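Local structure of uncharacterized protein (4FXT) at residues E19-R24 and A70-P75; S28-F33 and G51-S56; L134-L139 and S169-E174. The protein is of unknown function but belongs to the DUF3823 family, pairing an N-terminal domain of the transthyretin clan with a C-terminal domain of the E-set clan. All blocks are in the same frame, centred on the assembly; numbering follows the deposited sequence.

Contact 1 of 3, residues E19-R24 and A70-P75; sequences EAVGVR and APWERP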
loop_
_atom_site.group_PDB
_atom_site.type_symbol
_atom_site.label_atom_id
_atom_site.label_comp_id
_atom_site.label_asym_id
_atom_site.label_seq_id
_atom_site.Cartn_x
_atom_site.Cartn_y
_atom_site.Cartn_z
ATOM N N GLU A 19 5.480 8.854 4.877
ATOM C CA GLU A 19 5.025 8.472 3.536
ATOM C C GLU A 19 3.756 7.652 3.599
ATOM O O GLU A 19 3.589 6.835 4.532
ATOM C CB GLU A 19 6.110 7.655 2.798
ATOM C CG GLU A 19 7.396 8.391 2.500
ATOM C CD GLU A 19 8.377 7.663 1.598
ATOM O OE1 GLU A 19 7.937 6.887 0.717
ATOM O OE2 GLU A 19 9.588 7.959 1.707
ATOM N N ALA A 20 2.869 7.825 2.602
ATOM C CA ALA A 20 1.651 7.008 2.536
ATOM C C ALA A 20 2.009 5.582 2.144
ATOM O O ALA A 20 2.751 5.376 1.172
ATOM C CB ALA A 20 0.665 7.610 1.557
ATOM N N VAL A 21 1.563 4.619 2.949
ATOM C CA VAL A 21 1.867 3.195 2.769
ATOM C C VAL A 21 0.939 2.608 1.705
ATOM O O VAL A 21 -0.271 2.515 1.908
ATOM C CB VAL A 21 1.777 2.400 4.094
ATOM C CG1 VAL A 21 2.063 0.931 3.863
ATOM C CG2 VAL A 21 2.747 2.951 5.121
ATOM N N GLY A 22 1.540 2.166 0.604
ATOM C CA GLY A 22 0.815 1.576 -0.512
ATOM C C GLY A 22 0.192 0.249 -0.147
ATOM O O GLY A 22 0.802 -0.569 0.554
ATOM N N VAL A 23 -1.054 0.044 -0.584
ATOM C CA VAL A 23 -1.666 -1.221 -0.263
ATOM C C VAL A 23 -2.552 -1.652 -1.450
ATOM O O VAL A 23 -2.651 -0.899 -2.426
ATOM C CB VAL A 23 -2.431 -1.094 1.069
ATOM C CG1 VAL A 23 -3.729 -0.313 0.912
ATOM C CG2 VAL A 23 -2.690 -2.458 1.638
ATOM N N ARG A 24 -3.116 -2.891 -1.404
ATOM C CA ARG A 24 -3.994 -3.377 -2.465
ATOM C C ARG A 24 -5.424 -2.775 -2.272
ATOM O O ARG A 24 -5.963 -2.782 -1.154
ATOM C CB ARG A 24 -4.020 -4.909 -2.498
ATOM C CG ARG A 24 -4.946 -5.471 -3.563
ATOM C CD ARG A 24 -4.963 -6.974 -3.658
ATOM N NE ARG A 24 -5.520 -7.587 -2.455
ATOM C CZ ARG A 24 -6.803 -7.876 -2.276
ATOM N NH1 ARG A 24 -7.691 -7.613 -3.228
ATOM N NH2 ARG A 24 -7.208 -8.425 -1.143
ATOM N N ALA A 70 -4.440 -5.952 6.682
ATOM C CA ALA A 70 -3.479 -4.906 6.305
ATOM C C ALA A 70 -1.992 -5.356 6.508
ATOM O O ALA A 70 -1.680 -6.043 7.500
ATOM C CB ALA A 70 -3.744 -3.660 7.116
ATOM N N PRO A 71 -1.070 -4.965 5.587
ATOM C CA PRO A 71 0.329 -5.413 5.703
ATOM C C PRO A 71 1.174 -4.603 6.726
ATOM O O PRO A 71 2.374 -4.334 6.507
ATOM C CB PRO A 71 0.867 -5.213 4.298
ATOM C CG PRO A 71 0.083 -4.037 3.766
ATOM C CD PRO A 71 -1.296 -4.209 4.336
ATOM N N TRP A 72 0.587 -4.324 7.891
ATOM C CA TRP A 72 1.272 -3.655 8.980
ATOM C C TRP A 72 0.826 -4.228 10.311
ATOM O O TRP A 72 -0.160 -4.971 10.348
ATOM C CB TRP A 72 1.037 -2.143 8.941
ATOM C CG TRP A 72 -0.393 -1.713 8.790
ATOM C CD1 TRP A 72 -1.372 -1.735 9.743
ATOM C CD2 TRP A 72 -0.951 -1.034 7.656
ATOM N NE1 TRP A 72 -2.543 -1.227 9.227
ATOM C CE2 TRP A 72 -2.302 -0.757 7.958
ATOM C CE3 TRP A 72 -0.447 -0.663 6.391
ATOM C CZ2 TRP A 72 -3.150 -0.112 7.045
ATOM C CZ3 TRP A 72 -1.297 -0.061 5.478
ATOM C CH2 TRP A 72 -2.625 0.232 5.815
ATOM N N GLU A 73 1.555 -3.895 11.405
ATOM C CA GLU A 73 1.192 -4.332 12.742
ATOM C C GLU A 73 -0.196 -3.840 13.091
ATOM O O GLU A 73 -0.520 -2.674 12.839
ATOM C CB GLU A 73 2.198 -3.866 13.790
ATOM C CG GLU A 73 3.547 -4.543 13.719
ATOM C CD GLU A 73 4.470 -4.215 14.877
ATOM O OE1 GLU A 73 4.397 -3.086 15.418
ATOM O OE2 GLU A 73 5.267 -5.107 15.246
ATOM N N ARG A 74 -1.005 -4.747 13.652
ATOM C CA ARG A 74 -2.394 -4.497 14.024
ATOM C C ARG A 74 -2.614 -4.797 15.531
ATOM O O ARG A 74 -3.283 -5.784 15.860
ATOM C CB ARG A 74 -3.324 -5.354 13.132
ATOM C CG ARG A 74 -3.311 -4.949 11.654
ATOM C CD ARG A 74 -3.459 -6.142 10.730
ATOM N NE ARG A 74 -2.244 -6.955 10.712
ATOM C CZ ARG A 74 -2.107 -8.107 10.065
ATOM N NH1 ARG A 74 -3.126 -8.626 9.395
ATOM N NH2 ARG A 74 -0.958 -8.770 10.114
ATOM N N PRO A 75 -2.093 -3.930 16.454
ATOM C CA PRO A 75 -2.321 -4.176 17.890
ATOM C C PRO A 75 -3.751 -3.834 18.309
ATOM O O PRO A 75 -4.300 -2.796 17.912
ATOM C CB PRO A 75 -1.313 -3.263 18.584
ATOM C CG PRO A 75 -0.980 -2.209 17.595
ATOM C CD PRO A 75 -1.300 -2.698 16.228
#
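Val21 meets Trp72, and two residues on Val23 meets Pro71; these two apolar pairs carry a buried contact without hydrogen bonds across it. In Val21, CB already comes within 4.2 Å of Trp72 CZ3. From there CG1, placed anti to the backbone N (chi1 179°), runs to the rim of the six-membered ring, where it lies 3.9 Å from both Trp72 CE3 and Trp72 CZ3. The methyl sits near the indole plane, so the valine butts against the ring edge instead of lying over a face. One face of the indole is instead flanked from within its own segment by Ala70 CB and Pro71 CD, each offset toward the rim. Val23 CG2 approaches Pro71 CD at 3.5 Å and Pro71 CG at 3.8 Å, the two side chains meeting at about a right angle. Within 70-75, Arg74 NE makes a weak bond to Trp72 O, and Ala70 O lies over one face of its guanidinium, which also reaches Gly68 O and Tyr97 OH. Trp72 also packs on Ala14 of strand 7-16. From the C-terminal domain, Cys192 touches both Val21 and Pro71, Arg180 NH2 bonds to Val23 O, and Glu190 forms a salt bridge with Arg24. The arrangement is that of a buried joint between two loops, consistent with one end of a beta domain of the transthyretin clan, where it meets the C-terminal, E-set-clan domain.

Contact 2 of 3, residues S28-F33 and G51-S56; sequences SEFALF and GSYSVS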
loop_
_atom_site.group_PDB
_atom_site.type_symbol
_atom_site.label_atom_id
_atom_site.label_comp_id
_atom_site.label_asym_id
_atom_site.label_seq_id
_atom_site.Cartn_x
_atom_site.Cartn_y
_atom_site.Cartn_z
ATOM N N SER A 28 -7.416 -3.495 2.816
ATOM C CA SER A 28 -7.066 -2.991 4.133
ATOM C C SER A 28 -8.068 -1.980 4.643
ATOM O O SER A 28 -8.688 -1.230 3.872
ATOM C CB SER A 28 -5.683 -2.360 4.069
ATOM O OG SER A 28 -4.793 -3.346 3.576
ATOM N N GLU A 29 -8.221 -1.988 5.979
ATOM C CA GLU A 29 -9.165 -1.171 6.733
ATOM C C GLU A 29 -8.644 -0.740 8.083
ATOM O O GLU A 29 -7.618 -1.232 8.566
ATOM C CB GLU A 29 -10.447 -1.986 6.983
ATOM C CG GLU A 29 -11.203 -2.448 5.756
ATOM C CD GLU A 29 -12.291 -3.481 5.979
ATOM O OE1 GLU A 29 -12.786 -3.643 7.123
ATOM O OE2 GLU A 29 -12.656 -4.128 4.971
ATOM N N PHE A 30 -9.415 0.163 8.704
ATOM C CA PHE A 30 -9.360 0.603 10.092
ATOM C C PHE A 30 -10.783 0.476 10.645
ATOM O O PHE A 30 -11.742 0.469 9.871
ATOM C CB PHE A 30 -8.773 2.015 10.301
ATOM C CG PHE A 30 -7.386 2.286 9.784
ATOM C CD1 PHE A 30 -6.307 1.511 10.199
ATOM C CD2 PHE A 30 -7.120 3.430 9.052
ATOM C CE1 PHE A 30 -5.007 1.787 9.737
ATOM C CE2 PHE A 30 -5.819 3.731 8.625
ATOM C CZ PHE A 30 -4.775 2.897 8.948
ATOM N N ALA A 31 -10.932 0.329 11.951
ATOM C CA ALA A 31 -12.251 0.272 12.562
ATOM C C ALA A 31 -12.401 1.440 13.495
ATOM O O ALA A 31 -11.480 1.762 14.264
ATOM C CB ALA A 31 -12.476 -1.046 13.284
ATOM N N LEU A 32 -13.555 2.096 13.399
ATOM C CA LEU A 32 -13.850 3.297 14.146
ATOM C C LEU A 32 -14.962 3.000 15.185
ATOM O O LEU A 32 -15.999 2.424 14.868
ATOM C CB LEU A 32 -14.247 4.355 13.110
ATOM C CG LEU A 32 -13.755 5.770 13.316
ATOM C CD1 LEU A 32 -12.326 5.821 13.813
ATOM C CD2 LEU A 32 -13.893 6.562 12.042
ATOM N N PHE A 33 -14.666 3.292 16.440
ATOM C CA PHE A 33 -15.568 3.044 17.549
ATOM C C PHE A 33 -15.898 4.282 18.320
ATOM O O PHE A 33 -15.112 5.230 18.352
ATOM C CB PHE A 33 -14.944 2.046 18.532
ATOM C CG PHE A 33 -14.736 0.644 18.039
ATOM C CD1 PHE A 33 -13.591 0.304 17.331
ATOM C CD2 PHE A 33 -15.638 -0.360 18.356
ATOM C CE1 PHE A 33 -13.381 -1.011 16.892
ATOM C CE2 PHE A 33 -15.416 -1.678 17.943
ATOM C CZ PHE A 33 -14.290 -1.996 17.209
ATOM N N GLY A 51 -2.919 4.405 0.044
ATOM C CA GLY A 51 -2.870 4.519 1.497
ATOM C C GLY A 51 -3.810 5.538 2.123
ATOM O O GLY A 51 -3.891 5.640 3.358
ATOM N N SER A 52 -4.548 6.291 1.306
ATOM C CA SER A 52 -5.441 7.309 1.874
ATOM C C SER A 52 -6.829 6.710 2.229
ATOM O O SER A 52 -7.184 5.641 1.732
ATOM C CB SER A 52 -5.603 8.480 0.907
ATOM O OG SER A 52 -6.270 8.044 -0.261
ATOM N N TYR A 53 -7.594 7.404 3.088
ATOM C CA TYR A 53 -8.944 7.026 3.451
ATOM C C TYR A 53 -9.826 8.282 3.629
ATOM O O TYR A 53 -9.314 9.391 3.849
ATOM C CB TYR A 53 -8.922 6.195 4.731
ATOM C CG TYR A 53 -8.640 7.028 5.975
ATOM C CD1 TYR A 53 -9.679 7.648 6.677
ATOM C CD2 TYR A 53 -7.335 7.211 6.441
ATOM C CE1 TYR A 53 -9.427 8.434 7.795
ATOM C CE2 TYR A 53 -7.073 7.997 7.563
ATOM C CZ TYR A 53 -8.124 8.616 8.228
ATOM O OH TYR A 53 -7.897 9.381 9.344
ATOM N N SER A 54 -11.155 8.091 3.557
ATOM C CA SER A 54 -12.208 9.105 3.786
ATOM C C SER A 54 -13.418 8.397 4.278
ATOM O O SER A 54 -13.702 7.292 3.782
ATOM C CB SER A 54 -12.524 9.933 2.546
ATOM O OG SER A 54 -13.162 9.142 1.553
ATOM N N VAL A 55 -14.101 8.974 5.278
ATOM C CA VAL A 55 -15.278 8.368 5.906
ATOM C C VAL A 55 -16.140 9.502 6.422
ATOM O O VAL A 55 -15.605 10.427 7.033
ATOM C CB VAL A 55 -14.880 7.330 7.020
ATOM C CG1 VAL A 55 -13.949 7.925 8.093
ATOM C CG2 VAL A 55 -16.099 6.645 7.640
ATOM N N SER A 56 -17.453 9.490 6.104
ATOM C CA SER A 56 -18.336 10.537 6.631
ATOM C C SER A 56 -18.869 10.053 7.976
ATOM O O SER A 56 -19.239 8.878 8.140
ATOM C CB SER A 56 -19.457 10.926 5.669
ATOM O OG SER A 56 -20.395 9.879 5.501
#
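Phe30 and Tyr53 meet across the space between two beta sheets, with Leu32 and Val55 as a second pair further along. Phe30 CE2 and Tyr53 CD2 are 4.4 Å apart, the tyrosine carbon arriving at the edge of the phenylalanine ring, near its plane. Both residues are buried, and this is the inner part of the contact: Phe30 also rests on Leu64, and Tyr53 on Leu10 and Val45. The tyrosine's polar end is satisfied within the protein by Tyr53 OH bonding to Gln90 O. At the second pair, Leu32 CD2 meets Val55 CG1 at 4.2 Å, the side chains crossing obliquely. Val55 CG1 stands between its own backbone N and carbonyl carbon (chi1 55°) and reaches over to the leucine methyl. Leu32 is buried but Val55 is partly open to solvent, so this end of the contact lies nearer the surface, though its atoms are no farther apart. Ser54 and Ser56 alternate with these inward residues and lie exposed on the outer surface of their strand. No hydrogen bond crosses, and the nearest CA atoms, those of Leu32 and Val55, are 9.8 Å apart, the spacing of stacked sheets and not of paired strands. Strand 28-33 sits between 43-46 and 60-68 in one sheet, while 52-58 pairs with 7-16 in the other, an arrangement consistent with a beta sandwich of the transthyretin clan.

Contact 3 of 3, residues L134-L139 and S169-E174; sequences LGTGIL and SGLVNE. With EDO (1,2-ethanediol), chain O.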
loop_
_atom_site.group_PDB
_atom_site.type_symbol
_atom_site.label_atom_id
_atom_site.label_comp_id
_atom_site.label_asym_id
_atom_site.label_seq_id
_atom_site.Cartn_x
_atom_site.Cartn_y
_atom_site.Cartn_z
ATOM N N LEU A 134 2.721 -5.196 -13.579
ATOM C CA LEU A 134 2.318 -4.302 -14.675
ATOM C C LEU A 134 0.841 -4.464 -14.907
ATOM O O LEU A 134 0.381 -5.603 -14.994
ATOM C CB LEU A 134 3.097 -4.530 -15.995
ATOM C CG LEU A 134 4.662 -4.489 -15.986
ATOM C CD1 LEU A 134 5.205 -4.837 -17.335
ATOM C CD2 LEU A 134 5.209 -3.143 -15.526
ATOM N N GLY A 135 0.102 -3.352 -14.959
ATOM C CA GLY A 135 -1.346 -3.346 -15.158
ATOM C C GLY A 135 -1.832 -2.324 -16.166
ATOM O O GLY A 135 -1.102 -1.382 -16.498
ATOM N N THR A 136 -3.073 -2.503 -16.667
ATOM C CA THR A 136 -3.630 -1.569 -17.656
ATOM C C THR A 136 -4.139 -0.299 -16.928
ATOM O O THR A 136 -4.020 0.812 -17.460
ATOM C CB THR A 136 -4.746 -2.212 -18.520
ATOM O OG1 THR A 136 -5.814 -2.611 -17.691
ATOM C CG2 THR A 136 -4.298 -3.437 -19.283
ATOM N N GLY A 137 -4.670 -0.495 -15.710
ATOM C CA GLY A 137 -5.249 0.554 -14.884
ATOM C C GLY A 137 -4.481 0.939 -13.638
ATOM O O GLY A 137 -3.661 0.178 -13.147
ATOM N N ILE A 138 -4.821 2.110 -13.078
ATOM C CA ILE A 138 -4.258 2.731 -11.879
ATOM C C ILE A 138 -4.281 1.686 -10.718
ATOM O O ILE A 138 -3.357 1.683 -9.929
ATOM C CB ILE A 138 -5.007 4.086 -11.526
ATOM C CG1 ILE A 138 -4.466 4.816 -10.278
ATOM C CG2 ILE A 138 -6.476 3.954 -11.458
ATOM C CD1 ILE A 138 -2.889 5.271 -10.299
ATOM N N LEU A 139 -5.216 0.748 -10.688
ATOM C CA LEU A 139 -5.218 -0.320 -9.681
ATOM C C LEU A 139 -4.458 -1.517 -10.188
ATOM O O LEU A 139 -4.933 -2.257 -11.033
ATOM C CB LEU A 139 -6.646 -0.748 -9.288
ATOM C CG LEU A 139 -7.638 0.299 -8.793
ATOM C CD1 LEU A 139 -8.846 -0.410 -8.252
ATOM C CD2 LEU A 139 -7.067 1.146 -7.675
ATOM N N SER A 169 2.134 -8.874 -24.247
ATOM C CA SER A 169 1.538 -8.684 -25.571
ATOM C C SER A 169 0.330 -7.721 -25.545
ATOM O O SER A 169 0.185 -6.867 -26.425
ATOM C CB SER A 169 1.090 -10.027 -26.149
ATOM O OG SER A 169 0.123 -10.670 -25.330
ATOM N N GLY A 170 -0.512 -7.864 -24.539
ATOM C CA GLY A 170 -1.700 -7.035 -24.415
ATOM C C GLY A 170 -1.475 -5.652 -23.837
ATOM O O GLY A 170 -2.446 -4.974 -23.498
ATOM N N LEU A 171 -0.200 -5.223 -23.726
ATOM C CA LEU A 171 0.152 -3.916 -23.174
ATOM C C LEU A 171 1.151 -3.171 -24.051
ATOM O O LEU A 171 1.325 -1.964 -23.884
ATOM C CB LEU A 171 0.763 -4.133 -21.779
ATOM C CG LEU A 171 0.017 -3.571 -20.584
ATOM C CD1 LEU A 171 -1.355 -4.053 -20.536
ATOM C CD2 LEU A 171 0.664 -3.985 -19.316
ATOM N N VAL A 172 1.791 -3.884 -24.982
ATOM C CA VAL A 172 2.918 -3.399 -25.765
ATOM C C VAL A 172 2.473 -2.260 -26.761
ATOM O O VAL A 172 3.298 -1.397 -27.092
ATOM C CB VAL A 172 3.588 -4.597 -26.504
ATOM C CG1 VAL A 172 2.740 -5.137 -27.650
ATOM C CG2 VAL A 172 4.975 -4.249 -26.989
ATOM N N ASN A 173 1.197 -2.213 -27.171
ATOM C CA ASN A 173 0.748 -1.183 -28.112
ATOM C C ASN A 173 -0.104 -0.117 -27.419
ATOM O O ASN A 173 -0.746 0.691 -28.080
ATOM C CB ASN A 173 -0.026 -1.828 -29.239
ATOM C CG ASN A 173 0.852 -2.699 -30.117
ATOM O OD1 ASN A 173 1.997 -2.351 -30.461
ATOM N ND2 ASN A 173 0.309 -3.817 -30.563
ATOM N N GLU A 174 -0.051 -0.065 -26.090
ATOM C CA GLU A 174 -0.778 0.924 -25.301
ATOM C C GLU A 174 0.075 2.165 -25.125
ATOM O O GLU A 174 1.304 2.090 -25.233
ATOM C CB GLU A 174 -1.183 0.338 -23.956
ATOM C CG GLU A 174 -2.226 -0.756 -24.123
ATOM C CD GLU A 174 -3.575 -0.335 -24.687
ATOM O OE1 GLU A 174 -4.123 0.693 -24.224
ATOM O OE2 GLU A 174 -4.124 -1.093 -25.518
HETATM C C1 EDO O . -4.692 -4.067 -13.588
HETATM O O1 EDO O . -5.362 -2.829 -13.878
HETATM C C2 EDO O . -4.933 -5.195 -14.646
HETATM O O2 EDO O . -4.303 -4.933 -15.897
#
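Where strand 127-135 of the C-terminal beta domain runs out into a loop, its last residues and the first residue of the loop, Thr136, receive Leu171 from the connection between strands 160-166 and 176-185. Leu171 carries the second segment's share of the contact almost alone. Its CD2 lies 4.2 Å from Leu134 CB and equally near Gly135 O, while CD1 approaches Thr136 CG2, the leucine and threonine side chains crossing at about a right angle. Leu171 is buried and packs in addition on Leu177 and Glu146; Thr136 remains exposed at the margin. Leu171 is also the first residue of a type I beta turn closed by the bond from Glu174 N to Leu171 O, 3.2 Å, so the turn begins right at the hydrophobic contact. The threonine works in two directions: with OG1 between the backbone N and the carbonyl carbon (chi1 61°), CG2 meets the leucine and OG1 makes a weak bond to O2 of a 1,2-ethanediol. That molecule, probably from the crystallisation liquor, is held mainly by backbone. Thr136 N donates to EDO O2 at 2.8 Å in a nearly straight bond (167°), and Gly137 N to EDO O1 at 3.0 Å. EDO O1 in turn donates to Leu139 O at 2.9 Å, and Glu146 OE1 gives the diol a further partner. Gly135, lacking a side chain, leaves the space that EDO C1 occupies. The whole is a strand end packed against an inter-strand loop, consistent with the immunoglobulin-like beta sandwich of the E-set clan.

In the fold
From the N terminus, the chain leaves strand 7-16, passes the 19-24 segment, and enters strand 28-33. Contact 2 closes the shorter loop, from 28-33 to 51-56, joining the two sheets of the first domain. The chain then continues through strand 60-68 to 70-75, where contact 1 closes a wider loop that encloses contact 2 and joins the loop after strand 19-20 to the loop after strand 60-68. The two touch: Ser28 OG packs on Val23, Ala70 and Pro71, and Phe30 on Trp72. Contact 3 comes later, in series with both, its centre about 26 Å from that of contact 1; it joins the end of strand 127-135 to the connection between strands 160-166 and 176-185.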